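Local coordinates for protein putative hydrolase (Bacteroides ovatus, PDB 4HBS) that is of unknown function but, as a five-bladed beta-propeller related to glycosidase families, is probably a hydrolase acting on carbohydrates, at residues Leu222-Thr227 and Gln281-Ser286; His235-Thr240 and His327-Phe332; Val246-Thr251 and Phe271-Gln276. All blocks are in the same frame, centred on the assembly; numbering follows the deposited sequence.

All three contacts gather on the blade built from strands 227-230, 236-242, 245-251, 260-265 and 271-274. The centre of contact 1 lies about 11 Å from that of contact 2 and 9 Å from that of contact 3, and the centres of contacts 2 and 3 are also 9 Å apart. Contact 1 joins the chain entering the blade to the helix leaving it, contact 3 reaches from the middle strand, 245-251, across 260-265 to the outermost strand, 271-274, and contact 2 ties the second strand to the following blade. Along the chain contact 3 is nested inside the other two, which interleave. Between them they connect the blade's entry, strands, exit helix and neighbour.

Contact 1: residues Leu222-Thr227 and Gln281-Ser286; sequences LGYGDT and QDAENS
Leu222 and Tyr224 converge on the methyl group of Ala283, and this small van der Waals meeting makes up the direct contact. Leu222 CD1 lies 3.5 Å from Ala283 CB. Tyr224 brings its phenol oxygen to the same methyl, with OH 3.7 Å from Ala283 CB, so the ring meets the helix with its far end and not with a face. The leucine branch also rests beside the tyrosine, CD1 of Leu222 being 3.7 Å from CE2 of Tyr224. With CG of Tyr224 anti to its carbonyl carbon (chi1 -72°), the ring is carried out from the turn toward helix 280-285. Ala247 and Ala249 of strand 245-251 and the ring of Tyr262 line the rest of its path, and all three residues of the contact are buried.

No hydrogen bond joins the two segments; each is shaped by its own. Gly223 to Asp226 form a type II beta turn, closed by Asp226 N to Gly223 O at 3.1 Å, and Gly225 takes the positive phi (106°) that suits glycine at the third position. At the end of the helix Ser286 OG donates to Asp282 O over 2.6 Å. The same hydroxyl meets the backbone N of Ala265, which ties the helix end to strand 260-265.

Charged and polar ends point to other partners: Asp226 OD1 forms a salt bridge with Arg188, and Glu284 OE2 bonds Ser242 OG. The arrangement belongs to the connections between propeller blades: 222-227 leads from outer strand 210-218 of one blade into strand 227-230 of the next, while helix 280-285 lies on that blade's exit toward strand 298-303.

Contact 2: residues His235-Thr240 and His327-Phe332; sequences HIYLYT and HPYGPF
The Tyr237 ring carries Pro328 on one face, with CG 3.5 Å from the ring centroid and only 14° off the normal, a CH-pi contact. Tyr329 meets the same ring obliquely, its CD2 being 3.9 Å from Tyr237 CE2; seen from Tyr329, that carbon lies at the ring edge. CG of Tyr329 lies between its backbone N and carbonyl carbon, which sets the ring beside Tyr237 and lays one face over His327 CB of its own loop. Tyr239 turns its edge to the loop, with Pro328 O near the ring plane, and the Phe332 ring likewise has Pro328 O at its edge.

One hydrogen bond crosses the contact: Tyr239 OH donates to Pro328 O over 2.6 Å. The hydroxyl approaches at a C=O...O angle of 128°, tilted 22° from the carbonyl plane, and gives this carbonyl a partner within a largely buried contact. Pro328 is thus held twice, by its ring on Tyr237 and by its oxygen on Tyr239. The hydroxyl of Tyr237 bonds instead to Arg250 NH1 and Asp233 OD2.

The contact is part of the interface between successive propeller blades, the loop between strands 319-325 and 333-340 lying against strand 236-242 of the preceding blade.

Contact 3: residues Val246-Thr251 and Phe271-Gln276; sequences VAVART and FSWTTQ
Arg250 and Trp273 meet face to face because of how each leaves its strand. CG of Arg250 sits between the backbone N and the carbonyl carbon (chi1 83°), and its chain then runs extended to NE. CG of Trp273 is anti to the carbonyl carbon, which swings the indole back toward strand 245-251. Both strands belong to one five-stranded propeller blade, with strand 260-265 between them. They therefore run in broadly the same direction, their axes 41° apart and 8.8 Å from each other at closest approach.

The side chains cross at about a right angle, the arginine lying over the indole from the benzene part to the pyrrole part. CD of Arg250 is 3.8 Å from the centroid of the Trp273 six-membered ring, a CH-pi contact over the face. Farther out the guanidinium lies flat on the indole, planes at 13°, and CZ of Arg250 stands 3.7 Å from the five-membered ring centroid, a cation-pi stack.

NE of Arg250 forms a salt bridge with Glu261 of the intervening strand, whose carboxylate probably balances the positive charge over the indole and helps to hold the guanidinium flat. At the rim of the indole, near its plane, Ala249 C lies 4.0 Å from Trp273 CZ3.

Contact 1: residues Leu222-Thr227 and Gln281-Ser286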
loop_
_atom_site.group_PDB
_atom_site.type_symbol
_atom_site.label_atom_id
_atom_site.label_comp_id
_atom_site.label_asym_id
_atom_site.label_seq_id
_atom_site.Cartn_x
_atom_site.Cartn_y
_atom_site.Cartn_z
ATOM N N LEU A 222 -7.906 15.673 2.789
ATOM C CA LEU A 222 -8.287 14.369 2.258
ATOM C C LEU A 222 -7.148 13.838 1.374
ATOM O O LEU A 222 -6.492 14.613 0.673
ATOM C CB LEU A 222 -9.598 14.484 1.449
ATOM C CG LEU A 222 -10.814 15.084 2.187
ATOM C CD1 LEU A 222 -11.824 15.646 1.207
ATOM C CD2 LEU A 222 -11.477 14.055 3.084
ATOM N N GLY A 223 -6.912 12.535 1.426
ATOM C CA GLY A 223 -5.835 11.904 0.679
ATOM C C GLY A 223 -6.221 11.376 -0.681
ATOM O O GLY A 223 -5.989 10.199 -0.946
ATOM N N TYR A 224 -6.823 12.221 -1.567
ATOM C CA TYR A 224 -7.191 11.780 -2.923
ATOM C C TYR A 224 -5.945 11.313 -3.635
ATOM O O TYR A 224 -4.973 12.068 -3.702
ATOM C CB TYR A 224 -7.865 12.890 -3.731
ATOM C CG TYR A 224 -9.273 13.210 -3.291
ATOM C CD1 TYR A 224 -10.331 12.370 -3.614
ATOM C CD2 TYR A 224 -9.565 14.404 -2.632
ATOM C CE1 TYR A 224 -11.644 12.692 -3.268
ATOM C CE2 TYR A 224 -10.872 14.732 -2.273
ATOM C CZ TYR A 224 -11.910 13.866 -2.582
ATOM O OH TYR A 224 -13.212 14.175 -2.264
ATOM N N GLY A 225 -5.947 10.059 -4.074
ATOM C CA GLY A 225 -4.813 9.455 -4.760
ATOM C C GLY A 225 -4.010 8.458 -3.945
ATOM O O GLY A 225 -3.039 7.897 -4.470
ATOM N N ASP A 226 -4.402 8.197 -2.656
ATOM C CA ASP A 226 -3.720 7.183 -1.826
ATOM C C ASP A 226 -3.750 5.833 -2.571
ATOM O O ASP A 226 -2.799 5.054 -2.481
ATOM C CB ASP A 226 -4.365 7.067 -0.443
ATOM C CG ASP A 226 -4.070 8.212 0.512
ATOM O OD1 ASP A 226 -3.017 8.869 0.351
ATOM O OD2 ASP A 226 -4.888 8.442 1.431
ATOM N N THR A 227 -4.864 5.581 -3.299
ATOM C CA THR A 227 -5.044 4.490 -4.248
ATOM C C THR A 227 -5.484 5.171 -5.548
ATOM O O THR A 227 -5.966 6.314 -5.520
ATOM C CB THR A 227 -6.012 3.415 -3.758
ATOM O OG1 THR A 227 -7.345 3.916 -3.818
ATOM C CG2 THR A 227 -5.668 2.919 -2.372
ATOM N N GLN A 281 -16.685 17.514 5.232
ATOM C CA GLN A 281 -18.121 17.283 5.439
ATOM C C GLN A 281 -18.791 16.898 4.116
ATOM O O GLN A 281 -19.540 15.921 4.077
ATOM C CB GLN A 281 -18.759 18.561 6.018
ATOM C CG GLN A 281 -20.226 18.445 6.418
ATOM C CD GLN A 281 -20.773 19.806 6.816
ATOM O OE1 GLN A 281 -20.317 20.419 7.797
ATOM N NE2 GLN A 281 -21.734 20.332 6.046
ATOM N N ASP A 282 -18.490 17.654 3.027
ATOM C CA ASP A 282 -19.051 17.384 1.699
ATOM C C ASP A 282 -18.482 16.118 1.073
ATOM O O ASP A 282 -19.229 15.399 0.417
ATOM C CB ASP A 282 -18.838 18.564 0.755
ATOM C CG ASP A 282 -19.735 19.746 1.062
ATOM O OD1 ASP A 282 -20.927 19.521 1.413
ATOM O OD2 ASP A 282 -19.266 20.895 0.914
ATOM N N ALA A 283 -17.185 15.830 1.256
ATOM C CA ALA A 283 -16.601 14.602 0.704
ATOM C C ALA A 283 -17.259 13.349 1.348
ATOM O O ALA A 283 -17.501 12.373 0.643
ATOM C CB ALA A 283 -15.095 14.585 0.921
ATOM N N GLU A 284 -17.611 13.409 2.654
ATOM C CA GLU A 284 -18.265 12.296 3.361
ATOM C C GLU A 284 -19.731 12.095 2.899
ATOM O O GLU A 284 -20.193 10.949 2.830
ATOM C CB GLU A 284 -18.200 12.513 4.875
ATOM C CG GLU A 284 -16.794 12.332 5.411
ATOM C CD GLU A 284 -16.654 12.425 6.915
ATOM O OE1 GLU A 284 -17.569 11.956 7.632
ATOM O OE2 GLU A 284 -15.591 12.898 7.380
ATOM N N ASN A 285 -20.444 13.191 2.536
ATOM C CA ASN A 285 -21.820 13.092 1.998
ATOM C C ASN A 285 -21.814 12.466 0.587
ATOM O O ASN A 285 -22.844 11.964 0.140
ATOM C CB ASN A 285 -22.506 14.479 1.925
ATOM C CG ASN A 285 -22.684 15.164 3.258
ATOM O OD1 ASN A 285 -22.923 14.520 4.288
ATOM N ND2 ASN A 285 -22.601 16.494 3.269
ATOM N N SER A 286 -20.648 12.524 -0.109
ATOM C CA SER A 286 -20.413 12.011 -1.463
ATOM C C SER A 286 -19.764 10.608 -1.469
ATOM O O SER A 286 -18.962 10.313 -2.361
ATOM C CB SER A 286 -19.499 12.982 -2.205
ATOM O OG SER A 286 -19.862 14.318 -1.916
#

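Contact 2: residues His235-Thr240 and His327-Phe332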
loop_
_atom_site.group_PDB
_atom_site.type_symbol
_atom_site.label_atom_id
_atom_site.label_comp_id
_atom_site.label_asym_id
_atom_site.label_seq_id
_atom_site.Cartn_x
_atom_site.Cartn_y
_atom_site.Cartn_z
ATOM N N HIS A 235 -8.750 9.168 -17.832
ATOM C CA HIS A 235 -8.662 9.802 -16.511
ATOM C C HIS A 235 -8.051 8.847 -15.519
ATOM O O HIS A 235 -8.345 7.643 -15.567
ATOM C CB HIS A 235 -10.045 10.196 -15.972
ATOM C CG HIS A 235 -10.853 11.092 -16.847
ATOM N ND1 HIS A 235 -10.446 12.372 -17.130
ATOM C CD2 HIS A 235 -12.093 10.906 -17.353
ATOM C CE1 HIS A 235 -11.404 12.901 -17.871
ATOM N NE2 HIS A 235 -12.419 12.051 -18.029
ATOM N N ILE A 236 -7.247 9.377 -14.583
ATOM C CA ILE A 236 -6.705 8.598 -13.487
ATOM C C ILE A 236 -7.640 8.849 -12.348
ATOM O O ILE A 236 -7.765 9.991 -11.931
ATOM C CB ILE A 236 -5.250 8.976 -13.125
ATOM C CG1 ILE A 236 -4.316 8.805 -14.304
ATOM C CG2 ILE A 236 -4.767 8.141 -11.951
ATOM C CD1 ILE A 236 -3.076 9.676 -14.194
ATOM N N TYR A 237 -8.327 7.825 -11.858
ATOM C CA TYR A 237 -9.241 7.993 -10.733
ATOM C C TYR A 237 -8.425 7.941 -9.458
ATOM O O TYR A 237 -7.508 7.134 -9.361
ATOM C CB TYR A 237 -10.367 6.960 -10.774
ATOM C CG TYR A 237 -11.351 7.314 -11.865
ATOM C CD1 TYR A 237 -11.095 6.982 -13.191
ATOM C CD2 TYR A 237 -12.433 8.150 -11.608
ATOM C CE1 TYR A 237 -11.923 7.419 -14.223
ATOM C CE2 TYR A 237 -13.273 8.585 -12.629
ATOM C CZ TYR A 237 -13.006 8.229 -13.939
ATOM O OH TYR A 237 -13.859 8.623 -14.940
ATOM N N LEU A 238 -8.685 8.890 -8.542
ATOM C CA LEU A 238 -7.975 9.092 -7.278
ATOM C C LEU A 238 -8.966 8.917 -6.133
ATOM O O LEU A 238 -9.947 9.657 -6.089
ATOM C CB LEU A 238 -7.386 10.517 -7.262
ATOM C CG LEU A 238 -6.741 11.008 -8.550
ATOM C CD1 LEU A 238 -6.810 12.502 -8.629
ATOM C CD2 LEU A 238 -5.334 10.520 -8.654
ATOM N N TYR A 239 -8.759 7.935 -5.246
ATOM C CA TYR A 239 -9.696 7.670 -4.150
ATOM C C TYR A 239 -9.138 8.071 -2.803
ATOM O O TYR A 239 -7.925 8.224 -2.634
ATOM C CB TYR A 239 -10.063 6.170 -4.078
ATOM C CG TYR A 239 -10.563 5.619 -5.378
ATOM C CD1 TYR A 239 -9.676 5.216 -6.371
ATOM C CD2 TYR A 239 -11.920 5.578 -5.661
ATOM C CE1 TYR A 239 -10.130 4.786 -7.615
ATOM C CE2 TYR A 239 -12.388 5.141 -6.898
ATOM C CZ TYR A 239 -11.486 4.742 -7.876
ATOM O OH TYR A 239 -11.910 4.324 -9.114
ATOM N N THR A 240 -10.038 8.175 -1.823
ATOM C CA THR A 240 -9.696 8.459 -0.432
ATOM C C THR A 240 -10.854 8.071 0.440
ATOM O O THR A 240 -11.950 7.822 -0.074
ATOM C CB THR A 240 -9.315 9.950 -0.215
ATOM O OG1 THR A 240 -8.581 10.073 1.022
ATOM C CG2 THR A 240 -10.535 10.903 -0.250
ATOM N N HIS A 327 -19.041 1.769 -13.029
ATOM C CA HIS A 327 -18.137 2.915 -13.250
ATOM C C HIS A 327 -17.045 2.981 -12.183
ATOM O O HIS A 327 -17.276 2.518 -11.059
ATOM C CB HIS A 327 -18.944 4.220 -13.199
ATOM C CG HIS A 327 -19.954 4.309 -14.269
ATOM N ND1 HIS A 327 -19.638 4.803 -15.510
ATOM C CD2 HIS A 327 -21.231 3.874 -14.274
ATOM C CE1 HIS A 327 -20.740 4.683 -16.228
ATOM N NE2 HIS A 327 -21.721 4.118 -15.520
ATOM N N PRO A 328 -15.898 3.673 -12.461
ATOM C CA PRO A 328 -14.847 3.806 -11.429
ATOM C C PRO A 328 -15.218 4.746 -10.273
ATOM O O PRO A 328 -14.502 4.795 -9.278
ATOM C CB PRO A 328 -13.650 4.343 -12.215
ATOM C CG PRO A 328 -14.227 5.034 -13.357
ATOM C CD PRO A 328 -15.498 4.343 -13.717
ATOM N N TYR A 329 -16.314 5.497 -10.427
ATOM C CA TYR A 329 -16.890 6.425 -9.441
ATOM C C TYR A 329 -18.321 6.040 -9.018
ATOM O O TYR A 329 -18.862 6.611 -8.063
ATOM C CB TYR A 329 -16.960 7.845 -10.069
ATOM C CG TYR A 329 -17.733 7.898 -11.374
ATOM C CD1 TYR A 329 -19.125 7.961 -11.385
ATOM C CD2 TYR A 329 -17.079 7.815 -12.599
ATOM C CE1 TYR A 329 -19.842 7.945 -12.578
ATOM C CE2 TYR A 329 -17.785 7.823 -13.801
ATOM C CZ TYR A 329 -19.170 7.875 -13.787
ATOM O OH TYR A 329 -19.890 7.867 -14.960
ATOM N N GLY A 330 -18.945 5.145 -9.785
ATOM C CA GLY A 330 -20.358 4.825 -9.694
ATOM C C GLY A 330 -20.728 4.240 -8.377
ATOM O O GLY A 330 -19.852 3.963 -7.546
ATOM N N PRO A 331 -22.025 4.032 -8.152
ATOM C CA PRO A 331 -22.429 3.422 -6.887
ATOM C C PRO A 331 -21.782 2.045 -6.726
ATOM O O PRO A 331 -22.084 1.133 -7.499
ATOM C CB PRO A 331 -23.965 3.351 -6.992
ATOM C CG PRO A 331 -24.258 3.428 -8.430
ATOM C CD PRO A 331 -23.181 4.284 -9.028
ATOM N N PHE A 332 -20.797 1.940 -5.813
ATOM C CA PHE A 332 -20.194 0.653 -5.487
ATOM C C PHE A 332 -21.224 -0.009 -4.592
ATOM O O PHE A 332 -21.707 0.614 -3.643
ATOM C CB PHE A 332 -18.786 0.768 -4.862
ATOM C CG PHE A 332 -17.711 0.888 -5.926
ATOM C CD1 PHE A 332 -17.157 -0.245 -6.511
ATOM C CD2 PHE A 332 -17.332 2.132 -6.416
ATOM C CE1 PHE A 332 -16.210 -0.131 -7.536
ATOM C CE2 PHE A 332 -16.373 2.240 -7.428
ATOM C CZ PHE A 332 -15.818 1.109 -7.977
#

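Contact 3: residues Val246-Thr251 and Phe271-Gln276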
loop_
_atom_site.group_PDB
_atom_site.type_symbol
_atom_site.label_atom_id
_atom_site.label_comp_id
_atom_site.label_asym_id
_atom_site.label_seq_id
_atom_site.Cartn_x
_atom_site.Cartn_y
_atom_site.Cartn_z
ATOM N N VAL A 246 -15.972 6.406 1.271
ATOM C CA VAL A 246 -15.066 6.446 0.112
ATOM C C VAL A 246 -15.468 7.535 -0.855
ATOM O O VAL A 246 -16.541 7.445 -1.439
ATOM C CB VAL A 246 -15.024 5.087 -0.626
ATOM C CG1 VAL A 246 -14.028 5.121 -1.780
ATOM C CG2 VAL A 246 -14.706 3.945 0.328
ATOM N N ALA A 247 -14.598 8.542 -1.061
ATOM C CA ALA A 247 -14.823 9.635 -2.018
ATOM C C ALA A 247 -13.850 9.473 -3.190
ATOM O O ALA A 247 -12.812 8.839 -3.033
ATOM C CB ALA A 247 -14.623 10.975 -1.331
ATOM N N VAL A 248 -14.177 10.039 -4.346
ATOM C CA VAL A 248 -13.338 9.912 -5.544
ATOM C C VAL A 248 -13.133 11.274 -6.266
ATOM O O VAL A 248 -14.016 12.141 -6.270
ATOM C CB VAL A 248 -13.941 8.854 -6.515
ATOM C CG1 VAL A 248 -15.314 9.281 -7.034
ATOM C CG2 VAL A 248 -12.997 8.545 -7.678
ATOM N N ALA A 249 -11.941 11.423 -6.865
ATOM C CA ALA A 249 -11.537 12.553 -7.701
ATOM C C ALA A 249 -10.888 11.982 -8.947
ATOM O O ALA A 249 -10.667 10.771 -8.988
ATOM C CB ALA A 249 -10.566 13.452 -6.957
ATOM N N ARG A 250 -10.584 12.800 -9.962
ATOM C CA ARG A 250 -9.923 12.272 -11.157
ATOM C C ARG A 250 -9.127 13.352 -11.882
ATOM O O ARG A 250 -9.459 14.531 -11.805
ATOM C CB ARG A 250 -10.933 11.591 -12.124
ATOM C CG ARG A 250 -11.684 12.538 -13.068
ATOM C CD ARG A 250 -12.804 11.832 -13.806
ATOM N NE ARG A 250 -13.656 12.766 -14.556
ATOM C CZ ARG A 250 -14.792 12.438 -15.177
ATOM N NH1 ARG A 250 -15.231 11.182 -15.163
ATOM N NH2 ARG A 250 -15.500 13.364 -15.814
ATOM N N THR A 251 -8.111 12.918 -12.631
ATOM C CA THR A 251 -7.240 13.795 -13.413
ATOM C C THR A 251 -7.853 14.021 -14.786
ATOM O O THR A 251 -8.541 13.139 -15.299
ATOM C CB THR A 251 -5.852 13.161 -13.522
ATOM O OG1 THR A 251 -5.939 11.966 -14.303
ATOM C CG2 THR A 251 -5.256 12.849 -12.160
ATOM N N PHE A 271 -24.891 13.876 -7.669
ATOM C CA PHE A 271 -23.442 13.943 -7.868
ATOM C C PHE A 271 -23.087 14.674 -9.146
ATOM O O PHE A 271 -23.786 14.537 -10.155
ATOM C CB PHE A 271 -22.822 12.557 -7.921
ATOM C CG PHE A 271 -22.661 11.892 -6.588
ATOM C CD1 PHE A 271 -23.754 11.364 -5.923
ATOM C CD2 PHE A 271 -21.411 11.754 -6.014
ATOM C CE1 PHE A 271 -23.598 10.723 -4.701
ATOM C CE2 PHE A 271 -21.257 11.111 -4.800
ATOM C CZ PHE A 271 -22.347 10.579 -4.158
ATOM N N SER A 272 -21.953 15.390 -9.120
ATOM C CA SER A 272 -21.435 16.123 -10.282
ATOM C C SER A 272 -19.945 16.378 -10.106
ATOM O O SER A 272 -19.466 16.444 -8.973
ATOM C CB SER A 272 -22.183 17.441 -10.473
ATOM O OG SER A 272 -22.124 18.240 -9.303
ATOM N N TRP A 273 -19.214 16.497 -11.217
ATOM C CA TRP A 273 -17.774 16.755 -11.176
ATOM C C TRP A 273 -17.516 18.262 -11.016
ATOM O O TRP A 273 -18.055 19.056 -11.791
ATOM C CB TRP A 273 -17.093 16.220 -12.444
ATOM C CG TRP A 273 -17.093 14.725 -12.520
ATOM C CD1 TRP A 273 -17.973 13.931 -13.199
ATOM C CD2 TRP A 273 -16.212 13.841 -11.819
ATOM N NE1 TRP A 273 -17.668 12.606 -12.997
ATOM C CE2 TRP A 273 -16.598 12.521 -12.140
ATOM C CE3 TRP A 273 -15.120 14.037 -10.956
ATOM C CZ2 TRP A 273 -15.926 11.403 -11.629
ATOM C CZ3 TRP A 273 -14.432 12.935 -10.492
ATOM C CH2 TRP A 273 -14.852 11.634 -10.802
ATOM N N THR A 274 -16.726 18.653 -9.996
ATOM C CA THR A 274 -16.373 20.056 -9.750
ATOM C C THR A 274 -14.872 20.189 -9.656
ATOM O O THR A 274 -14.210 19.277 -9.174
ATOM C CB THR A 274 -17.041 20.601 -8.482
ATOM O OG1 THR A 274 -16.875 22.013 -8.471
ATOM C CG2 THR A 274 -16.440 20.063 -7.215
ATOM N N THR A 275 -14.340 21.342 -10.055
ATOM C CA THR A 275 -12.907 21.598 -9.985
ATOM C C THR A 275 -12.488 22.038 -8.572
ATOM O O THR A 275 -11.293 21.979 -8.264
ATOM C CB THR A 275 -12.515 22.630 -11.028
ATOM O OG1 THR A 275 -13.482 23.685 -11.029
ATOM C CG2 THR A 275 -12.407 22.020 -12.412
ATOM N N GLN A 276 -13.454 22.449 -7.707
ATOM C CA GLN A 276 -13.140 22.906 -6.352
ATOM C C GLN A 276 -12.963 21.741 -5.383
ATOM O O GLN A 276 -13.818 20.860 -5.311
ATOM C CB GLN A 276 -14.246 23.854 -5.829
ATOM C CG GLN A 276 -13.900 24.604 -4.524
ATOM C CD GLN A 276 -12.693 25.513 -4.667
ATOM O OE1 GLN A 276 -12.748 26.548 -5.345
ATOM N NE2 GLN A 276 -11.576 25.163 -4.023
#